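Local coordinates for protein putative polyketide synthase (Brevibacillus brevis, PDB 6HP2) that carries, in this part of a modular polyketide synthase, the O-methyltransferase domain that binds S-adenosyl-L-homocysteine and probably serves bacillaene biosynthesis, at residues V96-D101 with F160-D165; I113-P118 with K142-R147; H123-T128 with K149-D154. One frame throughout, in Å; residues are numbered along the deposited sequence.

Interaction 1: residues V96-D101 with F160-D165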
loop_
_atom_site.group_PDB
_atom_site.type_symbol
_atom_site.label_atom_id
_atom_site.label_comp_id
_atom_site.label_asym_id
_atom_site.label_seq_id
_atom_site.Cartn_x
_atom_site.Cartn_y
_atom_site.Cartn_z
ATOM N N VAL A 96 13.623 -13.696 -5.549
ATOM C CA VAL A 96 12.290 -13.594 -6.126
ATOM C C VAL A 96 12.341 -13.847 -7.632
ATOM O O VAL A 96 13.216 -13.343 -8.349
ATOM C CB VAL A 96 11.736 -12.202 -5.805
ATOM C CG1 VAL A 96 10.413 -11.946 -6.567
ATOM C CG2 VAL A 96 11.516 -12.047 -4.279
ATOM N N GLN A 97 11.392 -14.644 -8.122
ATOM C CA GLN A 97 11.189 -14.793 -9.549
ATOM C C GLN A 97 9.897 -14.168 -10.060
ATOM O O GLN A 97 9.853 -13.775 -11.241
ATOM C CB GLN A 97 11.192 -16.271 -9.958
ATOM C CG GLN A 97 12.405 -17.031 -9.462
ATOM C CD GLN A 97 13.442 -17.199 -10.549
ATOM O OE1 GLN A 97 13.975 -16.216 -11.076
ATOM N NE2 GLN A 97 13.717 -18.440 -10.909
ATOM N N LYS A 98 8.854 -14.079 -9.221
ATOM C CA LYS A 98 7.520 -13.680 -9.646
ATOM C C LYS A 98 6.877 -12.840 -8.553
ATOM O O LYS A 98 6.839 -13.234 -7.385
ATOM C CB LYS A 98 6.611 -14.868 -9.958
ATOM C CG LYS A 98 7.032 -15.654 -11.264
ATOM C CD LYS A 98 6.151 -16.850 -11.472
ATOM C CE LYS A 98 6.423 -17.469 -12.851
ATOM N NZ LYS A 98 5.751 -18.782 -13.019
ATOM N N VAL A 99 6.344 -11.730 -8.966
ATOM C CA VAL A 99 5.740 -10.733 -8.098
ATOM C C VAL A 99 4.343 -10.444 -8.620
ATOM O O VAL A 99 4.137 -10.270 -9.831
ATOM C CB VAL A 99 6.571 -9.423 -8.049
ATOM C CG1 VAL A 99 5.790 -8.351 -7.240
ATOM C CG2 VAL A 99 7.969 -9.714 -7.405
ATOM N N LEU A 100 3.410 -10.288 -7.693
ATOM C CA LEU A 100 2.058 -9.823 -8.001
ATOM C C LEU A 100 1.739 -8.570 -7.202
ATOM O O LEU A 100 1.985 -8.495 -5.986
ATOM C CB LEU A 100 0.996 -10.923 -7.714
ATOM C CG LEU A 100 -0.476 -10.543 -7.640
ATOM C CD1 LEU A 100 -0.961 -10.295 -9.062
ATOM C CD2 LEU A 100 -1.300 -11.626 -6.962
ATOM N N ASP A 101 1.114 -7.603 -7.879
ATOM C CA ASP A 101 0.551 -6.375 -7.278
ATOM C C ASP A 101 -0.942 -6.484 -7.469
ATOM O O ASP A 101 -1.400 -6.352 -8.616
ATOM C CB ASP A 101 1.120 -5.133 -7.984
ATOM C CG ASP A 101 0.592 -3.838 -7.436
ATOM O OD1 ASP A 101 -0.532 -3.829 -6.894
ATOM O OD2 ASP A 101 1.317 -2.801 -7.504
ATOM N N PHE A 160 -5.848 -15.209 -9.274
ATOM C CA PHE A 160 -4.555 -14.744 -9.772
ATOM C C PHE A 160 -3.945 -15.856 -10.639
ATOM O O PHE A 160 -4.173 -17.043 -10.378
ATOM C CB PHE A 160 -3.589 -14.391 -8.628
ATOM C CG PHE A 160 -4.072 -13.370 -7.678
ATOM C CD1 PHE A 160 -4.614 -12.193 -8.110
ATOM C CD2 PHE A 160 -3.953 -13.566 -6.304
ATOM C CE1 PHE A 160 -5.011 -11.276 -7.218
ATOM C CE2 PHE A 160 -4.383 -12.641 -5.433
ATOM C CZ PHE A 160 -4.892 -11.480 -5.876
ATOM N N PRO A 161 -3.281 -15.516 -11.745
ATOM C CA PRO A 161 -2.964 -16.550 -12.731
ATOM C C PRO A 161 -1.773 -17.409 -12.383
ATOM O O PRO A 161 -1.647 -18.480 -12.972
ATOM C CB PRO A 161 -2.719 -15.753 -14.016
ATOM C CG PRO A 161 -2.288 -14.432 -13.551
ATOM C CD PRO A 161 -3.016 -14.174 -12.261
ATOM N N ASP A 162 -0.931 -17.027 -11.427
ATOM C CA ASP A 162 0.341 -17.735 -11.232
ATOM C C ASP A 162 0.605 -17.933 -9.741
ATOM O O ASP A 162 -0.234 -17.658 -8.887
ATOM C CB ASP A 162 1.476 -16.963 -11.909
ATOM C CG ASP A 162 2.552 -17.876 -12.490
ATOM O OD1 ASP A 162 2.749 -18.982 -11.978
ATOM O OD2 ASP A 162 3.209 -17.456 -13.453
ATOM N N LEU A 163 1.787 -18.462 -9.429
ATOM C CA LEU A 163 2.278 -18.581 -8.064
ATOM C C LEU A 163 3.397 -17.579 -7.897
ATOM O O LEU A 163 4.206 -17.400 -8.816
ATOM C CB LEU A 163 2.778 -19.984 -7.762
ATOM C CG LEU A 163 1.750 -21.055 -7.377
ATOM C CD1 LEU A 163 1.239 -20.812 -5.965
ATOM C CD2 LEU A 163 0.598 -21.095 -8.343
ATOM N N TYR A 164 3.404 -16.891 -6.763
ATOM C CA TYR A 164 4.265 -15.722 -6.556
ATOM C C TYR A 164 5.149 -15.849 -5.322
ATOM O O TYR A 164 4.735 -16.353 -4.291
ATOM C CB TYR A 164 3.450 -14.421 -6.457
ATOM C CG TYR A 164 2.564 -14.239 -7.673
ATOM C CD1 TYR A 164 3.068 -13.697 -8.838
ATOM C CD2 TYR A 164 1.229 -14.690 -7.667
ATOM C CE1 TYR A 164 2.261 -13.556 -9.971
ATOM C CE2 TYR A 164 0.398 -14.515 -8.824
ATOM C CZ TYR A 164 0.928 -13.978 -9.940
ATOM O OH TYR A 164 0.120 -13.864 -11.068
ATOM N N ASP A 165 6.363 -15.325 -5.425
ATOM C CA ASP A 165 7.240 -15.210 -4.279
ATOM C C ASP A 165 6.916 -13.982 -3.448
ATOM O O ASP A 165 7.219 -13.939 -2.254
ATOM C CB ASP A 165 8.677 -15.152 -4.779
ATOM C CG ASP A 165 8.994 -16.294 -5.699
ATOM O OD1 ASP A 165 8.805 -17.458 -5.253
ATOM O OD2 ASP A 165 9.348 -16.026 -6.902
#
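Lys98 of strand 98-101 reaches across to Asp162 with a side chain that is extended beyond CG. It runs past the backbone of Leu163, its CD 3.3 Å from Leu163 O, before crossing Asp162 at about a right angle. There NZ closes a salt bridge with Asp162 OD2 at 2.9 Å, approaching on the syn side of the carboxylate, and makes a weak hydrogen bond to OD1. The same OD1 accepts the backbone N of Leu163, a bond that limits how the carboxylate can turn. Leu100, whose side chain also faces residues 160-165, is the apolar counterpart. Its CB sits over the centre of the Tyr164 ring, 3.5 Å from the centroid, while CG stands anti to the backbone N (chi1 165°) and carries CD2 out over the face of Phe160, 3.3 Å from that ring's centroid; both are CH-pi contacts. This is the entry of strand 164-170 into the parallel part of a Rossmann-like methyltransferase sheet, beside strand 98-101. Phe160 also meets Phe125 edge-to-face, and the hydroxyl of the buried Tyr164 is hydrogen-bonded to His123 ND1. Asp165 secures the start of strand 98-101. Its OD2 accepts Gln97 N at 2.8 Å and Lys98 N at 3.1 Å, the two donors coming from opposite faces of the carboxylate plane, and its OD1 is bound by Asn191. In return, the backbone N of Asp165 donates to Lys98 O over 2.9 Å.

Interaction 2: residues I113-P118 with K142-R147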
loop_
_atom_site.group_PDB
_atom_site.type_symbol
_atom_site.label_atom_id
_atom_site.label_comp_id
_atom_site.label_asym_id
_atom_site.label_seq_id
_atom_site.Cartn_x
_atom_site.Cartn_y
_atom_site.Cartn_z
ATOM N N ILE A 113 9.797 -2.556 -10.633
ATOM C CA ILE A 113 10.450 -3.792 -10.161
ATOM C C ILE A 113 11.030 -4.555 -11.354
ATOM O O ILE A 113 12.151 -5.089 -11.306
ATOM C CB ILE A 113 9.488 -4.676 -9.350
ATOM C CG1 ILE A 113 9.138 -4.024 -8.035
ATOM C CG2 ILE A 113 10.103 -6.074 -9.135
ATOM C CD1 ILE A 113 7.999 -4.687 -7.335
ATOM N N ALA A 114 10.246 -4.668 -12.423
ATOM C CA ALA A 114 10.706 -5.376 -13.611
ATOM C C ALA A 114 11.897 -4.677 -14.252
ATOM O O ALA A 114 12.822 -5.333 -14.766
ATOM C CB ALA A 114 9.569 -5.502 -14.620
ATOM N N GLU A 115 11.898 -3.347 -14.247
ATOM C CA GLU A 115 13.023 -2.632 -14.836
ATOM C C GLU A 115 14.279 -2.825 -14.001
ATOM O O GLU A 115 15.367 -3.068 -14.535
ATOM C CB GLU A 115 12.730 -1.145 -14.968
ATOM C CG GLU A 115 11.940 -0.726 -16.142
ATOM C CD GLU A 115 11.994 0.790 -16.334
ATOM O OE1 GLU A 115 12.460 1.252 -17.396
ATOM O OE2 GLU A 115 11.580 1.512 -15.410
ATOM N N LEU A 116 14.155 -2.674 -12.683
ATOM C CA LEU A 116 15.328 -2.749 -11.817
ATOM C C LEU A 116 15.874 -4.175 -11.691
ATOM O O LEU A 116 17.075 -4.354 -11.431
ATOM C CB LEU A 116 14.976 -2.196 -10.438
ATOM C CG LEU A 116 16.087 -1.874 -9.451
ATOM C CD1 LEU A 116 17.226 -1.097 -10.084
ATOM C CD2 LEU A 116 15.482 -1.090 -8.285
ATOM N N TYR A 117 15.020 -5.193 -11.850
ATOM C CA TYR A 117 15.382 -6.606 -11.608
ATOM C C TYR A 117 14.953 -7.368 -12.853
ATOM O O TYR A 117 13.887 -8.013 -12.875
ATOM C CB TYR A 117 14.730 -7.147 -10.325
ATOM C CG TYR A 117 15.297 -6.473 -9.102
ATOM C CD1 TYR A 117 16.592 -6.749 -8.680
ATOM C CD2 TYR A 117 14.551 -5.537 -8.370
ATOM C CE1 TYR A 117 17.147 -6.096 -7.567
ATOM C CE2 TYR A 117 15.083 -4.875 -7.291
ATOM C CZ TYR A 117 16.350 -5.158 -6.877
ATOM O OH TYR A 117 16.890 -4.538 -5.776
ATOM N N PRO A 118 15.760 -7.311 -13.915
ATOM C CA PRO A 118 15.329 -7.886 -15.198
ATOM C C PRO A 118 15.030 -9.365 -15.162
ATOM O O PRO A 118 14.415 -9.843 -16.116
ATOM C CB PRO A 118 16.512 -7.589 -16.131
ATOM C CG PRO A 118 17.131 -6.401 -15.575
ATOM C CD PRO A 118 16.985 -6.504 -14.068
ATOM N N LYS A 142 8.132 1.113 -22.567
ATOM C CA LYS A 142 9.425 0.760 -21.983
ATOM C C LYS A 142 9.917 -0.612 -22.451
ATOM O O LYS A 142 10.954 -1.099 -21.974
ATOM C CB LYS A 142 9.331 0.828 -20.435
ATOM C CG LYS A 142 9.119 2.279 -19.974
ATOM C CD LYS A 142 8.473 2.410 -18.638
ATOM C CE LYS A 142 9.510 2.511 -17.547
ATOM N NZ LYS A 142 10.360 3.722 -17.636
ATOM N N ASN A 143 9.191 -1.256 -23.361
ATOM C CA ASN A 143 9.621 -2.541 -23.926
ATOM C C ASN A 143 9.781 -3.597 -22.820
ATOM O O ASN A 143 10.738 -4.361 -22.810
ATOM C CB ASN A 143 10.929 -2.365 -24.679
ATOM C CG ASN A 143 11.162 -3.444 -25.681
ATOM O OD1 ASN A 143 10.257 -4.222 -25.996
ATOM N ND2 ASN A 143 12.379 -3.501 -26.206
ATOM N N LEU A 144 8.814 -3.664 -21.906
ATOM C CA LEU A 144 8.854 -4.614 -20.799
ATOM C C LEU A 144 7.799 -5.708 -20.925
ATOM O O LEU A 144 7.579 -6.458 -19.971
ATOM C CB LEU A 144 8.659 -3.893 -19.457
ATOM C CG LEU A 144 9.761 -2.934 -19.024
ATOM C CD1 LEU A 144 9.213 -2.036 -17.919
ATOM C CD2 LEU A 144 11.007 -3.699 -18.577
ATOM N N GLY A 145 7.129 -5.805 -22.067
ATOM C CA GLY A 145 5.989 -6.690 -22.217
ATOM C C GLY A 145 6.250 -8.159 -21.991
ATOM O O GLY A 145 5.310 -8.894 -21.685
ATOM N N ALA A 146 7.484 -8.623 -22.180
ATOM C CA ALA A 146 7.774 -10.036 -21.977
ATOM C C ALA A 146 7.873 -10.396 -20.509
ATOM O O ALA A 146 7.885 -11.587 -20.164
ATOM C CB ALA A 146 9.087 -10.452 -22.669
ATOM N N ARG A 147 7.928 -9.407 -19.636
ATOM C CA ARG A 147 8.078 -9.701 -18.206
ATOM C C ARG A 147 7.098 -8.985 -17.290
ATOM O O ARG A 147 7.044 -9.294 -16.099
ATOM C CB ARG A 147 9.488 -9.358 -17.748
ATOM C CG ARG A 147 10.521 -10.291 -18.331
ATOM C CD ARG A 147 11.877 -9.999 -17.760
ATOM N NE ARG A 147 12.364 -8.659 -18.081
ATOM C CZ ARG A 147 12.421 -7.642 -17.233
ATOM N NH1 ARG A 147 12.024 -7.793 -15.941
ATOM N NH2 ARG A 147 12.954 -6.486 -17.643
#
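Arg147 reaches across to the last turn of helix 108-116 and grips the carbonyl oxygen of Ala114 with both terminal nitrogens. The setting is the Rossmann-like methyltransferase domain, where the helix leading to strand 121-126 lies against the loop between helix 129-141 and strand 148-152; that second helix ends in a Schellman motif at Asn143. The tight part of the contact is centred on the guanidinium. NH1 lies 2.8 Å from Ala114 O and NH2 3.1 Å from it, and the oxygen is close to the guanidinium plane, so the approach is end-on. Relative to the carbonyl plane, both donors lie on one face, NH2 well above it. A bend at chi3 (-63°) turns the group toward the helix end, where Pro118 O lies over one guanidinium face and is 3.0 Å from Arg147 CD. NH1 also donates to Ile120 O, so a single nitrogen links the helix end to the approach of the next strand. Ala114 CB packs beside this nitrogen at 3.6 Å. The buried Leu144 belongs to the same close-packed side: its CD1 touches Glu115 CG at 3.5 Å, the two side chains crossing at about a right angle. Toward solvent the fit is looser. The exposed Lys142 bends at chi3 and chi4 to bring its end against the carboxylate of the partly exposed Glu115. Their salt bridge is long and its hydrogen bond weak, with Lys142 NZ 3.3 Å from Glu115 OE1.

Interaction 3: residues H123-T128 with K149-D154; sequences HGFTIT and KIFNKD. With SAH (S-adenosyl-L-homocysteine), chain B.
Phe151 turns the edge of its ring toward the face of His123, with the planes at 88° and Phe151 CE1 over the imidazole, 4.0 Å from His123 CG. Both belong to the beta-alpha-beta unit of strand 121-126, helix 129-141 and strand 148-152, whose parallel strands pair at the edge of the Rossmann-like sheet. Phe125 lies on the same face of the sheet as these two rings and completes an aromatic cluster. Its CE1 is 3.6 Å from Phe151 CD1, and the two phenyl rings meet obliquely, their planes at 68°. Lys153 CB then covers one face of Phe125, 3.7 Å from the ring centroid. Between the strands, backbone hydrogen bonds run from Gly124 N to Lys149 O, from Phe151 N to Gly124 O at 2.7 Å and from Thr126 N to Phe151 O. On the opposite face Thr126 CG2 meets Ile150 CG2. Beyond the strand ends the chains reach S-adenosyl-L-homocysteine. Ile127 runs beside Asp154 and packs its CB and CG2 against the ligand's adenosine moiety. Thr128 OG1 is hydrogen-bonded to the ribose O2' at 3.0 Å. With CG anti to the backbone N (chi1 175°), the Asp154 carboxylate extends to the adenine; OD1, which also bonds Ser156 OG, accepts the ligand's N6 at 3.0 Å.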
loop_
_atom_site.group_PDB
_atom_site.type_symbol
_atom_site.label_atom_id
_atom_site.label_comp_id
_atom_site.label_asym_id
_atom_site.label_seq_id
_atom_site.Cartn_x
_atom_site.Cartn_y
_atom_site.Cartn_z
ATOM N N HIS A 123 3.228 -9.280 -12.355
ATOM C CA HIS A 123 1.826 -9.222 -12.731
ATOM C C HIS A 123 1.124 -8.177 -11.862
ATOM O O HIS A 123 1.414 -8.077 -10.670
ATOM C CB HIS A 123 1.119 -10.555 -12.498
ATOM C CG HIS A 123 1.447 -11.609 -13.493
ATOM N ND1 HIS A 123 1.085 -12.932 -13.305
ATOM C CD2 HIS A 123 2.072 -11.543 -14.694
ATOM C CE1 HIS A 123 1.472 -13.628 -14.360
ATOM N NE2 HIS A 123 2.068 -12.810 -15.214
ATOM N N GLY A 124 0.250 -7.381 -12.473
ATOM C CA GLY A 124 -0.677 -6.519 -11.738
ATOM C C GLY A 124 -2.134 -6.779 -12.077
ATOM O O GLY A 124 -2.476 -7.140 -13.205
ATOM N N PHE A 125 -2.996 -6.621 -11.060
ATOM C CA PHE A 125 -4.436 -6.594 -11.204
ATOM C C PHE A 125 -4.858 -5.173 -10.815
ATOM O O PHE A 125 -4.412 -4.651 -9.775
ATOM C CB PHE A 125 -5.170 -7.564 -10.288
ATOM C CG PHE A 125 -5.364 -8.952 -10.809
ATOM C CD1 PHE A 125 -4.543 -9.499 -11.771
ATOM C CD2 PHE A 125 -6.443 -9.709 -10.347
ATOM C CE1 PHE A 125 -4.750 -10.724 -12.223
ATOM C CE2 PHE A 125 -6.644 -10.978 -10.805
ATOM C CZ PHE A 125 -5.797 -11.478 -11.759
ATOM N N THR A 126 -5.722 -4.561 -11.635
ATOM C CA THR A 126 -6.450 -3.382 -11.213
ATOM C C THR A 126 -7.864 -3.455 -11.743
ATOM O O THR A 126 -8.091 -3.853 -12.888
ATOM C CB THR A 126 -5.812 -2.081 -11.665
ATOM O OG1 THR A 126 -6.653 -0.996 -11.228
ATOM C CG2 THR A 126 -5.578 -2.030 -13.182
ATOM N N ILE A 127 -8.834 -3.121 -10.887
ATOM C CA ILE A 127 -10.233 -3.224 -11.300
ATOM C C ILE A 127 -10.676 -2.063 -12.165
ATOM O O ILE A 127 -11.763 -2.127 -12.754
ATOM C CB ILE A 127 -11.136 -3.335 -10.057
ATOM C CG1 ILE A 127 -12.486 -3.903 -10.448
ATOM C CG2 ILE A 127 -11.243 -1.977 -9.348
ATOM C CD1 ILE A 127 -13.229 -4.492 -9.299
ATOM N N THR A 128 -9.858 -1.026 -12.281
ATOM C CA THR A 128 -10.155 0.156 -13.099
ATOM C C THR A 128 -9.585 -0.046 -14.501
ATOM O O THR A 128 -8.364 -0.100 -14.694
ATOM C CB THR A 128 -9.550 1.397 -12.437
ATOM O OG1 THR A 128 -9.875 1.402 -11.032
ATOM C CG2 THR A 128 -10.046 2.674 -13.105
ATOM N N LYS A 149 2.950 -7.529 -16.977
ATOM C CA LYS A 149 1.647 -7.531 -17.606
ATOM C C LYS A 149 0.615 -7.116 -16.562
ATOM O O LYS A 149 0.656 -7.578 -15.410
ATOM C CB LYS A 149 1.284 -8.888 -18.185
ATOM C CG LYS A 149 0.014 -8.858 -19.045
ATOM C CD LYS A 149 -0.293 -10.226 -19.639
ATOM C CE LYS A 149 -1.450 -10.156 -20.633
ATOM N NZ LYS A 149 -1.684 -11.456 -21.326
ATOM N N ILE A 150 -0.331 -6.269 -16.975
ATOM C CA ILE A 150 -1.386 -5.816 -16.066
ATOM C C ILE A 150 -2.738 -6.274 -16.584
ATOM O O ILE A 150 -3.012 -6.190 -17.788
ATOM C CB ILE A 150 -1.356 -4.288 -15.898
ATOM C CG1 ILE A 150 -0.083 -3.928 -15.130
ATOM C CG2 ILE A 150 -2.610 -3.812 -15.175
ATOM C CD1 ILE A 150 0.290 -2.454 -15.214
ATOM N N PHE A 151 -3.576 -6.761 -15.683
ATOM C CA PHE A 151 -4.890 -7.313 -16.033
ATOM C C PHE A 151 -5.991 -6.452 -15.391
ATOM O O PHE A 151 -5.860 -6.033 -14.258
ATOM C CB PHE A 151 -5.070 -8.762 -15.529
ATOM C CG PHE A 151 -3.984 -9.697 -15.946
ATOM C CD1 PHE A 151 -2.868 -9.854 -15.156
ATOM C CD2 PHE A 151 -4.110 -10.453 -17.081
ATOM C CE1 PHE A 151 -1.848 -10.724 -15.522
ATOM C CE2 PHE A 151 -3.094 -11.342 -17.472
ATOM C CZ PHE A 151 -1.964 -11.488 -16.663
ATOM N N ASN A 152 -7.060 -6.165 -16.132
ATOM C CA ASN A 152 -8.233 -5.440 -15.628
ATOM C C ASN A 152 -9.131 -6.484 -14.969
ATOM O O ASN A 152 -9.990 -7.074 -15.611
ATOM C CB ASN A 152 -8.961 -4.732 -16.774
ATOM C CG ASN A 152 -10.156 -3.943 -16.253
ATOM O OD1 ASN A 152 -10.227 -3.562 -15.035
ATOM N ND2 ASN A 152 -11.083 -3.764 -17.056
ATOM N N LYS A 153 -8.872 -6.807 -13.703
ATOM C CA LYS A 153 -9.548 -7.905 -13.036
ATOM C C LYS A 153 -9.775 -7.536 -11.574
ATOM O O LYS A 153 -9.120 -6.641 -11.028
ATOM C CB LYS A 153 -8.719 -9.208 -13.070
ATOM C CG LYS A 153 -8.580 -9.859 -14.465
ATOM C CD LYS A 153 -9.886 -10.210 -15.091
ATOM C CE LYS A 153 -9.688 -10.780 -16.501
ATOM N NZ LYS A 153 -10.985 -10.978 -17.207
ATOM N N ASP A 154 -10.667 -8.281 -10.941
ATOM C CA ASP A 154 -11.114 -8.055 -9.559
ATOM C C ASP A 154 -10.410 -9.100 -8.663
ATOM O O ASP A 154 -10.643 -10.301 -8.777
ATOM C CB ASP A 154 -12.633 -8.169 -9.507
ATOM C CG ASP A 154 -13.198 -8.060 -8.085
ATOM O OD1 ASP A 154 -12.469 -8.116 -7.066
ATOM O OD2 ASP A 154 -14.424 -7.909 -7.985
HETATM N N SAH B . -1.039 0.349 -5.268
HETATM C CA SAH B . -1.151 1.504 -6.154
HETATM C CB SAH B . -2.586 1.999 -6.273
HETATM C CG SAH B . -3.337 2.171 -4.964
HETATM S SD SAH B . -4.950 2.960 -5.239
HETATM C C SAH B . -0.236 2.580 -5.624
HETATM O O SAH B . -0.128 3.654 -6.218
HETATM O OXT SAH B . 0.411 2.369 -4.604
HETATM C "C5'" SAH B . -5.975 1.483 -5.050
HETATM C "C4'" SAH B . -5.806 0.506 -6.211
HETATM O "O4'" SAH B . -6.540 -0.700 -5.902
HETATM C "C3'" SAH B . -6.484 1.039 -7.517
HETATM O "O3'" SAH B . -5.558 0.714 -8.566
HETATM C "C2'" SAH B . -7.783 0.251 -7.674
HETATM O "O2'" SAH B . -8.204 0.050 -8.990
HETATM C "C1'" SAH B . -7.376 -1.073 -6.989
HETATM N N9 SAH B . -8.472 -1.919 -6.523
HETATM C C8 SAH B . -9.472 -1.607 -5.646
HETATM N N7 SAH B . -10.265 -2.680 -5.570
HETATM C C5 SAH B . -9.749 -3.674 -6.332
HETATM C C6 SAH B . -10.145 -4.973 -6.623
HETATM N N6 SAH B . -11.208 -5.570 -6.086
HETATM N N1 SAH B . -9.365 -5.733 -7.446
HETATM C C2 SAH B . -8.254 -5.197 -8.070
HETATM N N3 SAH B . -7.892 -3.902 -7.799
HETATM C C4 SAH B . -8.649 -3.154 -6.988
#

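Overall arrangement
From the N terminus, the first contact segment is that on strand 98-101, and interaction 1 joins it to residues 160-165, closing the longest of the three loops. The other two contacts both lie within that loop. Helix 108-116 follows and enters interaction 2 with residues 142-147; strand 121-126 then enters interaction 3 with residues 149-154. Because the segments of these two alternate along the chain, their loops cross. Interaction 2 ties a helix end to the loop before strand 148-152, while interactions 1 and 3 act on one sheet through the neighbouring strands 98-101 and 121-126. Asp101 N to His123 O links these strands, and Val99 CG1 packs near Ile113 CD1, connecting interactions 1 and 2.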